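Local atomic coordinates of ketosynthase (Streptomyces sp. MSC090213JE08, PDB entry 6KXD), a protein that probably catalyses the decarboxylative condensation of a fatty acyl-ACP with malonyl-ACP to give a 3-oxoacyl-ACP in polyketide assembly. Residues 168-177 against 391-402; 256-264 against 279-290. All blocks are in the same frame, centred on the assembly; numbering follows the deposited sequence.

Interaction 1 of 2, residues 168-177 against 391-402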
ATOM      1  N   THR A 168       2.832   1.700   2.563  1.00 36.57           N
ATOM      2  CA  THR A 168       3.057   2.306   3.872  1.00 39.62           C
ATOM      3  C   THR A 168       4.567   2.334   4.147  1.00 43.41           C
ATOM      4  O   THR A 168       5.054   2.125   5.302  1.00 39.53           O
ATOM      5  CB  THR A 168       2.235   1.583   4.939  1.00 37.71           C
ATOM      6  OG1 THR A 168       2.633   0.214   4.975  1.00 36.17           O
ATOM      7  CG2 THR A 168       0.743   1.673   4.715  1.00 36.50           C
ATOM      8  N   ALA A 169       5.324   2.478   3.062  1.00 44.55           N
ATOM      9  CA  ALA A 169       6.775   2.733   3.116  1.00 47.20           C
ATOM     10  C   ALA A 169       7.524   1.708   3.987  1.00 48.12           C
ATOM     11  O   ALA A 169       7.467   0.490   3.743  1.00 44.11           O
ATOM     12  CB  ALA A 169       6.973   4.167   3.498  1.00 48.67           C
ATOM     13  N   CYS A 170       8.296   2.148   4.999  1.00 50.62           N
ATOM     14  CA  CYS A 170       9.160   1.206   5.735  1.00 51.66           C
ATOM     15  C   CYS A 170       8.381   0.153   6.512  1.00 51.91           C
ATOM     16  O   CYS A 170       8.931  -0.948   6.835  1.00 54.68           O
ATOM     17  CB  CYS A 170      10.008   1.926   6.762  1.00 56.87           C
ATOM     18  SG  CYS A 170      10.403   3.568   6.162  1.00 59.12           S
ATOM     19  N   ALA A 171       7.104   0.449   6.780  1.00 40.41           N
ATOM     20  CA  ALA A 171       6.306  -0.455   7.542  1.00 39.73           C
ATOM     21  C   ALA A 171       5.568  -1.428   6.623  1.00 40.04           C
ATOM     22  O   ALA A 171       4.896  -2.303   7.092  1.00 39.36           O
ATOM     23  CB  ALA A 171       5.326   0.312   8.396  1.00 38.19           C
ATOM     24  N   ALA A 172       5.739  -1.283   5.311  1.00 42.42           N
ATOM     25  CA  ALA A 172       4.820  -1.902   4.371  1.00 39.36           C
ATOM     26  C   ALA A 172       4.946  -3.428   4.447  1.00 42.09           C
ATOM     27  O   ALA A 172       3.959  -4.121   4.402  1.00 41.41           O
ATOM     28  CB  ALA A 172       5.059  -1.334   3.000  1.00 40.15           C
ATOM     29  N   GLY A 173       6.158  -3.963   4.629  1.00 39.35           N
ATOM     30  CA  GLY A 173       6.337  -5.417   4.771  1.00 39.21           C
ATOM     31  C   GLY A 173       5.529  -6.015   5.919  1.00 37.94           C
ATOM     32  O   GLY A 173       4.873  -6.969   5.771  1.00 41.08           O
ATOM     33  N   ASN A 174       5.577  -5.379   7.083  1.00 37.19           N
ATOM     34  CA  ASN A 174       4.851  -5.798   8.244  1.00 36.08           C
ATOM     35  C   ASN A 174       3.342  -5.640   8.025  1.00 40.89           C
ATOM     36  O   ASN A 174       2.564  -6.498   8.432  1.00 39.52           O
ATOM     37  CB  ASN A 174       5.259  -4.992   9.477  1.00 36.25           C
ATOM     38  CG  ASN A 174       6.386  -5.629  10.261  1.00 38.34           C
ATOM     39  OD1 ASN A 174       6.841  -6.721   9.901  1.00 40.89           O
ATOM     40  ND2 ASN A 174       6.883  -4.909  11.263  1.00 39.36           N
ATOM     41  N   TYR A 175       2.944  -4.529   7.400  1.00 36.41           N
ATOM     42  CA  TYR A 175       1.513  -4.376   7.056  1.00 38.31           C
ATOM     43  C   TYR A 175       1.050  -5.547   6.205  1.00 37.46           C
ATOM     44  O   TYR A 175      -0.068  -6.071   6.376  1.00 39.05           O
ATOM     45  CB  TYR A 175       1.237  -3.134   6.240  1.00 36.40           C
ATOM     46  CG  TYR A 175       1.032  -1.880   7.037  1.00 38.15           C
ATOM     47  CD1 TYR A 175       2.082  -1.270   7.702  1.00 35.04           C
ATOM     48  CD2 TYR A 175      -0.210  -1.282   7.073  1.00 38.09           C
ATOM     49  CE1 TYR A 175       1.880  -0.092   8.396  1.00 36.35           C
ATOM     50  CE2 TYR A 175      -0.418  -0.100   7.741  1.00 37.77           C
ATOM     51  CZ  TYR A 175       0.635   0.500   8.405  1.00 36.64           C
ATOM     52  OH  TYR A 175       0.380   1.670   9.068  1.00 37.19           O
ATOM     53  N   SER A 176       1.909  -5.912   5.254  1.00 39.46           N
ATOM     54  CA  SER A 176       1.556  -6.927   4.259  1.00 37.76           C
ATOM     55  C   SER A 176       1.434  -8.303   4.923  1.00 39.40           C
ATOM     56  O   SER A 176       0.505  -9.039   4.635  1.00 38.59           O
ATOM     57  CB  SER A 176       2.569  -6.907   3.116  1.00 39.74           C
ATOM     58  OG  SER A 176       2.486  -5.707   2.360  1.00 39.63           O
ATOM     59  N   VAL A 177       2.400  -8.657   5.790  1.00 38.78           N
ATOM     60  CA  VAL A 177       2.381  -9.901   6.515  1.00 40.43           C
ATOM     61  C   VAL A 177       1.131  -9.935   7.400  1.00 39.71           C
ATOM     62  O   VAL A 177       0.423 -10.936   7.452  1.00 40.50           O
ATOM     63  CB  VAL A 177       3.672 -10.096   7.344  1.00 39.99           C
ATOM     64  CG1 VAL A 177       3.554 -11.277   8.275  1.00 47.23           C
ATOM     65  CG2 VAL A 177       4.912 -10.255   6.474  1.00 42.11           C
ATOM     66  N   ASN A 391       9.641  -4.582  14.546  1.00 46.00           N
ATOM     67  CA  ASN A 391       9.144  -3.272  14.544  1.00 43.51           C
ATOM     68  C   ASN A 391       9.319  -2.641  13.171  1.00 44.92           C
ATOM     69  O   ASN A 391      10.267  -2.899  12.424  1.00 40.76           O
ATOM     70  CB  ASN A 391       9.865  -2.334  15.506  1.00 41.45           C
ATOM     71  CG  ASN A 391       9.568  -2.601  16.965  1.00 44.83           C
ATOM     72  OD1 ASN A 391       8.812  -3.501  17.317  1.00 45.57           O
ATOM     73  ND2 ASN A 391      10.167  -1.795  17.823  1.00 45.66           N
ATOM     74  N   SER A 392       8.418  -1.699  12.896  1.00 38.40           N
ATOM     75  CA  SER A 392       8.558  -0.912  11.738  1.00 38.73           C
ATOM     76  C   SER A 392       7.716   0.333  11.942  1.00 40.42           C
ATOM     77  O   SER A 392       6.657   0.272  12.562  1.00 42.54           O
ATOM     78  CB  SER A 392       8.174  -1.673  10.499  1.00 43.55           C
ATOM     79  OG  SER A 392       6.758  -1.759  10.401  1.00 43.70           O
ATOM     80  N   SER A 393       8.285   1.454  11.503  1.00 43.34           N
ATOM     81  CA  SER A 393       7.683   2.740  11.558  1.00 39.99           C
ATOM     82  C   SER A 393       7.950   3.358  10.201  1.00 45.72           C
ATOM     83  O   SER A 393       8.886   2.946   9.518  1.00 52.36           O
ATOM     84  CB  SER A 393       8.234   3.597  12.669  1.00 42.42           C
ATOM     85  OG  SER A 393       7.916   3.018  13.917  1.00 45.11           O
ATOM     86  N   ALA A 394       7.056   4.235   9.779  1.00 41.57           N
ATOM     87  CA  ALA A 394       7.183   4.835   8.498  1.00 39.11           C
ATOM     88  C   ALA A 394       6.760   6.283   8.616  1.00 40.51           C
ATOM     89  O   ALA A 394       6.180   6.678   9.619  1.00 42.23           O
ATOM     90  CB  ALA A 394       6.362   4.069   7.480  1.00 44.83           C
ATOM     91  N   PHE A 395       7.004   7.008   7.540  1.00 36.72           N
ATOM     92  CA  PHE A 395       6.402   8.332   7.310  1.00 39.15           C
ATOM     93  C   PHE A 395       4.882   8.198   7.444  1.00 37.15           C
ATOM     94  O   PHE A 395       4.354   7.063   7.483  1.00 35.14           O
ATOM     95  CB  PHE A 395       6.814   8.889   5.964  1.00 42.58           C
ATOM     96  CG  PHE A 395       8.216   9.434   5.901  1.00 43.62           C
ATOM     97  CD1 PHE A 395       9.121   9.223   6.937  1.00 48.02           C
ATOM     98  CD2 PHE A 395       8.620  10.169   4.796  1.00 57.93           C
ATOM     99  CE1 PHE A 395      10.393   9.769   6.872  1.00 50.68           C
ATOM    100  CE2 PHE A 395       9.909  10.680   4.722  1.00 50.77           C
ATOM    101  CZ  PHE A 395      10.783  10.478   5.757  1.00 51.32           C
ATOM    102  N   ALA A 396       4.249   9.354   7.624  1.00 39.13           N
ATOM    103  CA  ALA A 396       2.774   9.457   7.922  1.00 41.11           C
ATOM    104  C   ALA A 396       2.363   8.755   9.239  1.00 41.34           C
ATOM    105  O   ALA A 396       1.197   8.353   9.432  1.00 39.72           O
ATOM    106  CB  ALA A 396       1.997   8.913   6.744  1.00 43.42           C
ATOM    107  N   GLY A 397       3.309   8.568  10.152  1.00 40.42           N
ATOM    108  CA  GLY A 397       3.063   7.996  11.460  1.00 41.10           C
ATOM    109  C   GLY A 397       2.602   6.556  11.445  1.00 36.75           C
ATOM    110  O   GLY A 397       1.912   6.103  12.352  1.00 39.38           O
ATOM    111  N   ASN A 398       2.937   5.817  10.390  1.00 36.36           N
ATOM    112  CA  ASN A 398       2.430   4.522  10.205  1.00 36.80           C
ATOM    113  C   ASN A 398       3.350   3.557  10.938  1.00 44.44           C
ATOM    114  O   ASN A 398       4.534   3.476  10.591  1.00 43.20           O
ATOM    115  CB  ASN A 398       2.424   4.152   8.731  1.00 39.09           C
ATOM    116  CG  ASN A 398       1.293   4.772   7.930  1.00 41.97           C
ATOM    117  OD1 ASN A 398       1.096   4.350   6.807  1.00 38.50           O
ATOM    118  ND2 ASN A 398       0.524   5.708   8.475  1.00 38.34           N
ATOM    119  N   ASN A 399       2.829   2.892  11.952  1.00 37.19           N
ATOM    120  CA  ASN A 399       3.585   1.904  12.659  1.00 42.87           C
ATOM    121  C   ASN A 399       2.921   0.546  12.504  1.00 37.88           C
ATOM    122  O   ASN A 399       1.685   0.421  12.592  1.00 38.04           O
ATOM    123  CB  ASN A 399       3.701   2.213  14.151  1.00 45.34           C
ATOM    124  CG  ASN A 399       4.196   3.607  14.422  1.00 40.00           C
ATOM    125  OD1 ASN A 399       5.352   3.940  14.146  1.00 42.76           O
ATOM    126  ND2 ASN A 399       3.308   4.445  14.961  1.00 42.95           N
ATOM    127  N   ALA A 400       3.753  -0.476  12.313  1.00 35.80           N
ATOM    128  CA  ALA A 400       3.343  -1.839  12.274  1.00 37.28           C
ATOM    129  C   ALA A 400       4.395  -2.692  12.999  1.00 41.38           C
ATOM    130  O   ALA A 400       5.565  -2.634  12.686  1.00 39.86           O
ATOM    131  CB  ALA A 400       3.192  -2.321  10.856  1.00 37.32           C
ATOM    132  N   VAL A 401       3.907  -3.518  13.905  1.00 38.46           N
ATOM    133  CA  VAL A 401       4.727  -4.395  14.723  1.00 44.17           C
ATOM    134  C   VAL A 401       4.198  -5.809  14.551  1.00 40.20           C
ATOM    135  O   VAL A 401       2.984  -6.045  14.649  1.00 44.64           O
ATOM    136  CB  VAL A 401       4.683  -3.935  16.190  1.00 41.38           C
ATOM    137  CG1 VAL A 401       5.512  -4.871  17.048  1.00 46.23           C
ATOM    138  CG2 VAL A 401       5.130  -2.492  16.307  1.00 45.71           C
ATOM    139  N   LEU A 402       5.103  -6.732  14.217  1.00 39.63           N
ATOM    140  CA  LEU A 402       4.791  -8.094  13.943  1.00 41.67           C
ATOM    141  C   LEU A 402       5.460  -8.986  14.991  1.00 44.29           C
ATOM    142  O   LEU A 402       6.612  -8.734  15.334  1.00 46.55           O
ATOM    143  CB  LEU A 402       5.323  -8.405  12.549  1.00 41.54           C
ATOM    144  CG  LEU A 402       5.285  -9.858  12.094  1.00 44.05           C
ATOM    145  CD1 LEU A 402       3.863 -10.275  11.779  1.00 47.16           C
ATOM    146  CD2 LEU A 402       6.197 -10.058  10.888  1.00 46.89           C
TER

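Interaction 2 of 2, residues 256-264 against 279-290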
ATOM      1  N   GLU A 256       5.730 -19.441  13.309  1.00 58.10           N
ATOM      2  CA  GLU A 256       4.331 -19.156  13.364  1.00 57.01           C
ATOM      3  C   GLU A 256       4.182 -17.628  13.378  1.00 50.93           C
ATOM      4  O   GLU A 256       5.014 -16.921  13.963  1.00 57.34           O
ATOM      5  CB  GLU A 256       3.695 -19.817  14.586  1.00 58.31           C
ATOM      6  CG  GLU A 256       2.183 -19.803  14.534  1.00 63.19           C
ATOM      7  CD  GLU A 256       1.464 -20.402  15.728  1.00 67.22           C
ATOM      8  OE1 GLU A 256       2.133 -21.021  16.570  1.00 70.08           O
ATOM      9  OE2 GLU A 256       0.227 -20.237  15.801  1.00 69.36           O
ATOM     10  N   VAL A 257       3.145 -17.125  12.701  1.00 51.92           N
ATOM     11  CA  VAL A 257       2.735 -15.726  12.837  1.00 47.65           C
ATOM     12  C   VAL A 257       1.713 -15.639  13.970  1.00 43.12           C
ATOM     13  O   VAL A 257       0.607 -16.186  13.865  1.00 50.95           O
ATOM     14  CB  VAL A 257       2.132 -15.164  11.531  1.00 49.69           C
ATOM     15  CG1 VAL A 257       1.906 -13.676  11.695  1.00 46.85           C
ATOM     16  CG2 VAL A 257       2.996 -15.433  10.309  1.00 48.32           C
ATOM     17  N   LEU A 258       2.065 -14.925  15.045  1.00 45.95           N
ATOM     18  CA  LEU A 258       1.243 -14.876  16.233  1.00 52.26           C
ATOM     19  C   LEU A 258       0.283 -13.689  16.181  1.00 45.10           C
ATOM     20  O   LEU A 258      -0.874 -13.799  16.596  1.00 48.46           O
ATOM     21  CB  LEU A 258       2.134 -14.753  17.465  1.00 48.96           C
ATOM     22  CG  LEU A 258       3.165 -15.866  17.623  1.00 51.79           C
ATOM     23  CD1 LEU A 258       3.865 -15.731  18.965  1.00 53.55           C
ATOM     24  CD2 LEU A 258       2.517 -17.216  17.484  1.00 54.41           C
ATOM     25  N   GLY A 259       0.785 -12.547  15.706  1.00 47.02           N
ATOM     26  CA  GLY A 259      -0.034 -11.356  15.655  1.00 46.23           C
ATOM     27  C   GLY A 259       0.726 -10.158  15.124  1.00 42.83           C
ATOM     28  O   GLY A 259       1.926 -10.194  14.921  1.00 45.95           O
ATOM     29  N   TYR A 260      -0.015  -9.071  14.952  1.00 42.03           N
ATOM     30  CA  TYR A 260       0.585  -7.802  14.678  1.00 38.13           C
ATOM     31  C   TYR A 260      -0.295  -6.692  15.238  1.00 39.12           C
ATOM     32  O   TYR A 260      -1.460  -6.912  15.679  1.00 41.82           O
ATOM     33  CB  TYR A 260       0.867  -7.668  13.175  1.00 38.96           C
ATOM     34  CG  TYR A 260      -0.291  -7.279  12.293  1.00 40.63           C
ATOM     35  CD1 TYR A 260      -1.327  -8.176  12.066  1.00 43.96           C
ATOM     36  CD2 TYR A 260      -0.311  -6.073  11.597  1.00 39.57           C
ATOM     37  CE1 TYR A 260      -2.371  -7.879  11.211  1.00 42.77           C
ATOM     38  CE2 TYR A 260      -1.343  -5.771  10.716  1.00 40.97           C
ATOM     39  CZ  TYR A 260      -2.377  -6.670  10.534  1.00 36.37           C
ATOM     40  OH  TYR A 260      -3.428  -6.485   9.719  1.00 40.85           O
ATOM     41  N   GLY A 261       0.286  -5.498  15.237  1.00 40.94           N
ATOM     42  CA  GLY A 261      -0.403  -4.319  15.639  1.00 42.00           C
ATOM     43  C   GLY A 261      -0.121  -3.193  14.669  1.00 43.88           C
ATOM     44  O   GLY A 261       1.005  -3.031  14.191  1.00 41.47           O
ATOM     45  N   LEU A 262      -1.151  -2.383  14.413  1.00 40.24           N
ATOM     46  CA  LEU A 262      -1.034  -1.205  13.619  1.00 40.63           C
ATOM     47  C   LEU A 262      -1.462  -0.076  14.513  1.00 41.61           C
ATOM     48  O   LEU A 262      -2.505  -0.166  15.158  1.00 44.59           O
ATOM     49  CB  LEU A 262      -1.982  -1.271  12.418  1.00 37.56           C
ATOM     50  CG  LEU A 262      -1.675  -2.376  11.415  1.00 41.86           C
ATOM     51  CD1 LEU A 262      -2.709  -2.345  10.299  1.00 39.35           C
ATOM     52  CD2 LEU A 262      -0.270  -2.198  10.837  1.00 40.90           C
ATOM     53  N   SER A 263      -0.665   0.979  14.489  1.00 38.05           N
ATOM     54  CA  SER A 263      -1.016   2.247  15.031  1.00 39.73           C
ATOM     55  C   SER A 263      -0.612   3.365  14.087  1.00 44.10           C
ATOM     56  O   SER A 263       0.232   3.201  13.221  1.00 37.94           O
ATOM     57  CB  SER A 263      -0.380   2.476  16.375  1.00 44.39           C
ATOM     58  OG  SER A 263       1.023   2.491  16.239  1.00 40.93           O
ATOM     59  N   CYS A 264      -1.247   4.504  14.331  1.00 37.51           N
ATOM     60  CA  CYS A 264      -0.950   5.645  13.662  1.00 38.40           C
ATOM     61  C   CYS A 264      -0.620   6.723  14.687  1.00 37.16           C
ATOM     62  O   CYS A 264      -1.363   6.950  15.669  1.00 36.46           O
ATOM     63  CB  CYS A 264      -2.093   6.080  12.755  1.00 39.51           C
ATOM     64  SG  CYS A 264      -1.651   7.551  11.828  1.00 40.61           S
ATOM     65  N   ARG A 279       2.130   2.190  21.259  1.00 41.53           N
ATOM     66  CA  ARG A 279       0.777   1.662  21.035  1.00 46.00           C
ATOM     67  C   ARG A 279       0.824   0.462  20.089  1.00 40.99           C
ATOM     68  O   ARG A 279       0.147  -0.485  20.275  1.00 40.05           O
ATOM     69  CB  ARG A 279      -0.134   2.763  20.487  1.00 49.73           C
ATOM     70  CG  ARG A 279      -0.920   3.499  21.562  1.00 61.03           C
ATOM     71  CD  ARG A 279      -2.029   4.395  21.000  1.00 67.18           C
ATOM     72  NE  ARG A 279      -2.511   4.005  19.670  1.00 75.77           N
ATOM     73  CZ  ARG A 279      -3.436   3.073  19.421  1.00 66.78           C
ATOM     74  NH1 ARG A 279      -4.085   2.458  20.401  1.00 59.42           N
ATOM     75  NH2 ARG A 279      -3.696   2.755  18.168  1.00 75.70           N
ATOM     76  N   GLY A 280       1.580   0.591  19.008  1.00 43.12           N
ATOM     77  CA  GLY A 280       1.737  -0.482  18.041  1.00 39.05           C
ATOM     78  C   GLY A 280       2.302  -1.739  18.668  1.00 43.97           C
ATOM     79  O   GLY A 280       1.795  -2.831  18.462  1.00 42.61           O
ATOM     80  N   ILE A 281       3.337  -1.564  19.487  1.00 42.22           N
ATOM     81  CA  ILE A 281       3.938  -2.716  20.177  1.00 45.63           C
ATOM     82  C   ILE A 281       2.863  -3.360  21.058  1.00 44.52           C
ATOM     83  O   ILE A 281       2.663  -4.558  20.992  1.00 45.37           O
ATOM     84  CB  ILE A 281       5.207  -2.304  20.951  1.00 44.53           C
ATOM     85  CG1 ILE A 281       6.284  -1.787  20.006  1.00 46.38           C
ATOM     86  CG2 ILE A 281       5.727  -3.462  21.791  1.00 48.28           C
ATOM     87  CD1 ILE A 281       7.478  -1.164  20.697  1.00 43.47           C
ATOM     88  N   ARG A 282       2.145  -2.546  21.844  1.00 48.59           N
ATOM     89  CA  ARG A 282       1.190  -3.106  22.780  1.00 48.36           C
ATOM     90  C   ARG A 282       0.079  -3.829  22.027  1.00 50.00           C
ATOM     91  O   ARG A 282      -0.385  -4.855  22.465  1.00 47.93           O
ATOM     92  CB  ARG A 282       0.577  -2.050  23.703  1.00 49.47           C
ATOM     93  CG  ARG A 282       1.565  -1.398  24.652  1.00 51.55           C
ATOM     94  CD  ARG A 282       0.882  -0.420  25.598  1.00 51.45           C
ATOM     95  NE  ARG A 282       1.836   0.454  26.272  1.00 57.24           N
ATOM     96  CZ  ARG A 282       2.446   0.158  27.405  1.00 67.04           C
ATOM     97  NH1 ARG A 282       2.303  -1.042  27.943  1.00 80.61           N
ATOM     98  NH2 ARG A 282       3.178   1.073  28.011  1.00 59.05           N
ATOM     99  N   LEU A 283      -0.364  -3.265  20.895  1.00 48.82           N
ATOM    100  CA  LEU A 283      -1.427  -3.891  20.091  1.00 48.01           C
ATOM    101  C   LEU A 283      -0.983  -5.253  19.556  1.00 44.42           C
ATOM    102  O   LEU A 283      -1.747  -6.244  19.559  1.00 43.97           O
ATOM    103  CB  LEU A 283      -1.801  -2.936  18.960  1.00 44.19           C
ATOM    104  CG  LEU A 283      -2.703  -1.780  19.379  1.00 49.43           C
ATOM    105  CD1 LEU A 283      -2.741  -0.704  18.300  1.00 50.00           C
ATOM    106  CD2 LEU A 283      -4.107  -2.281  19.695  1.00 53.46           C
ATOM    107  N   ALA A 284       0.275  -5.309  19.130  1.00 42.06           N
ATOM    108  CA  ALA A 284       0.857  -6.478  18.598  1.00 44.08           C
ATOM    109  C   ALA A 284       0.950  -7.574  19.670  1.00 46.35           C
ATOM    110  O   ALA A 284       0.612  -8.751  19.431  1.00 48.89           O
ATOM    111  CB  ALA A 284       2.215  -6.140  18.035  1.00 42.45           C
ATOM    112  N   LEU A 285       1.396  -7.183  20.866  1.00 46.82           N
ATOM    113  CA  LEU A 285       1.491  -8.167  21.948  1.00 50.13           C
ATOM    114  C   LEU A 285       0.088  -8.691  22.284  1.00 50.05           C
ATOM    115  O   LEU A 285      -0.103  -9.870  22.463  1.00 52.67           O
ATOM    116  CB  LEU A 285       2.194  -7.522  23.143  1.00 49.77           C
ATOM    117  CG  LEU A 285       3.610  -7.003  22.904  1.00 47.94           C
ATOM    118  CD1 LEU A 285       4.118  -6.259  24.123  1.00 52.95           C
ATOM    119  CD2 LEU A 285       4.574  -8.099  22.515  1.00 50.39           C
ATOM    120  N   ASP A 286      -0.913  -7.798  22.306  1.00 54.92           N
ATOM    121  CA  ASP A 286      -2.276  -8.178  22.628  1.00 56.41           C
ATOM    122  C   ASP A 286      -2.825  -9.106  21.540  1.00 55.30           C
ATOM    123  O   ASP A 286      -3.483 -10.090  21.843  1.00 49.61           O
ATOM    124  CB  ASP A 286      -3.200  -6.981  22.826  1.00 57.57           C
ATOM    125  CG  ASP A 286      -4.590  -7.415  23.273  1.00 75.15           C
ATOM    126  OD1 ASP A 286      -4.706  -7.949  24.402  1.00 87.46           O
ATOM    127  OD2 ASP A 286      -5.541  -7.258  22.480  1.00 85.98           O
ATOM    128  N   ASP A 287      -2.534  -8.801  20.274  1.00 51.09           N
ATOM    129  CA  ASP A 287      -2.998  -9.633  19.191  1.00 48.01           C
ATOM    130  C   ASP A 287      -2.313 -10.999  19.239  1.00 49.06           C
ATOM    131  O   ASP A 287      -2.933 -11.982  18.918  1.00 50.20           O
ATOM    132  CB  ASP A 287      -2.709  -9.006  17.827  1.00 49.21           C
ATOM    133  CG  ASP A 287      -3.351  -9.757  16.684  1.00 48.88           C
ATOM    134  OD1 ASP A 287      -4.490 -10.230  16.862  1.00 57.42           O
ATOM    135  OD2 ASP A 287      -2.721  -9.874  15.624  1.00 45.76           O
ATOM    136  N   ALA A 288      -1.022 -10.987  19.557  1.00 50.26           N
ATOM    137  CA  ALA A 288      -0.170 -12.180  19.623  1.00 52.82           C
ATOM    138  C   ALA A 288      -0.561 -13.015  20.850  1.00 57.44           C
ATOM    139  O   ALA A 288      -0.444 -14.226  20.842  1.00 57.40           O
ATOM    140  CB  ALA A 288       1.275 -11.760  19.670  1.00 49.84           C
ATOM    141  N   GLY A 289      -1.080 -12.341  21.880  1.00 53.94           N
ATOM    142  CA  GLY A 289      -1.490 -13.006  23.122  1.00 58.98           C
ATOM    143  C   GLY A 289      -0.256 -13.366  23.922  1.00 59.16           C
ATOM    144  O   GLY A 289      -0.160 -14.440  24.465  1.00 66.79           O
ATOM    145  N   VAL A 290       0.667 -12.402  23.979  1.00 59.21           N
ATOM    146  CA  VAL A 290       2.039 -12.572  24.371  1.00 58.87           C
ATOM    147  C   VAL A 290       2.366 -11.450  25.369  1.00 62.18           C
ATOM    148  O   VAL A 290       1.951 -10.308  25.144  1.00 56.11           O
ATOM    149  CB  VAL A 290       2.926 -12.535  23.111  1.00 56.66           C
ATOM    150  CG1 VAL A 290       4.331 -12.049  23.384  1.00 57.85           C
ATOM    151  CG2 VAL A 290       2.945 -13.876  22.390  1.00 54.14           C
TER
HETATM  152  O   HOH W   1      -3.848  -5.457  17.537  1.00 56.72           O

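Interaction 1 of 2, residues 168-177 against 391-402
With chi1 at -91°, Asn174 lowers its amide from helix 172-177 onto the hairpin of residues 391-402 and reaches Ala400 O, the acceptor it shares with Ser392 OG, which is held between its own backbone N and carbonyl carbon (chi1 77°). Asn174 ND2 donates to Ala400 O over 3.0 Å at 157°, arriving from above the carbonyl plane but close to its own amide plane, while Ser392 OG donates in the carbonyl plane, 2.7 Å from Ala400 O. Two donors thus grip one buried oxygen. Hydrogen bonds from Asn390 ND2 to Asn174 OD1 and from Asn174 ND2 to Ala400 O hold both ends of the amide, and OD1 also packs 3.5 Å from Leu402 CB; an alanine here would probably leave Ala400 O with one donor fewer and Asn390 without its acceptor. On the flank, Tyr175 brings CD1 obliquely to 3.5 Å from Ala400 CB and slants back across the strand toward its start, where Tyr175 OH lies 3.2 Å from Asn398 CB, the two side chains crossing at about a right angle; that hydroxyl and Asn398 ND2 both bond to Asn171 of the partner subunit. Small residues close the helix start: Ala171 CB is 3.2 Å from Ser392 OG. Cys170 also touches His301 and His336. A cysteine just before a buried helix, backed by a C-terminal hairpin, is consistent with the Cys-His-His active site of the thiolase fold in beta-ketoacyl synthases.

Interaction 2 of 2, residues 256-264 against 279-290
Gly259 and Gly261 let strand 256-264 lie directly against Ala288 and Ala284, a close helix-on-sheet packing in the layered alpha/beta architecture of the thiolase fold. Helix 279-288 runs roughly antiparallel to the strand (151°), its axis only 5.5 Å away, and Gly261 CA comes within 3.9 Å of Ala284 CA. A beta carbon on either glycine would collide with the helix backbone. Gly259 also shares a classic beta bulge with Leu258, both facing Ile403 of the neighbouring strand.

Apolar contacts flank this seam at one end. Leu258 CB meets Ala288 CB at 3.8 Å, and the Leu258 side chain crosses that of Val290 at about a right angle, with Leu258 CD1 nearest Val290 CG2, just past the Schellman motif in which Gly289 ends the helix.

Strand carbonyls meet C-H groups of the helix at two places. Ala288 CA makes a nearly straight C-H...O contact with Leu258 O at 3.5 Å, and near the other end Leu283 CD1 presses to 3.2 Å from Leu262 O.

The direct hydrogen bond between the segments is made by Asp287. Its CG stands anti to the backbone N (chi1 -172°), which turns OD2 to the strand, where the anti lone pair of that oxygen accepts the N-H of Tyr260 over 2.9 Å at 156°. Salt bridges from OD1 to Arg185 and from OD2 to Arg196 of the partner subunit would probably keep the carboxylate charged. Beside it, one water bridges the two backbones, donating weakly to both, to Leu283 O at 3.0 Å and to Tyr260 O at 3.4 Å.

How the interactions relate
Neighbouring strands of one sheet join the two contacts, whose centres lie about 12 Å apart: strand 398-405 belongs to interaction 1 and strand 255-264 to interaction 2. Gly261 N probably bonds to Val401 O and Asn399 N to Ser263 O, while Leu262 CD2 packs on Ala400 CB. Alternation along strand 398-402 sends Ala400 to helix 172-185 and Val401 to helix 274-288, so this part of the sheet lies between those two helices. Interaction 1 is the buried one, using neutral amide and hydroxyl groups beside the probable active site. Interaction 2, farther out and partly buried, relies on glycine-alanine packing, a charged aspartate and water. Both also reach the partner subunit.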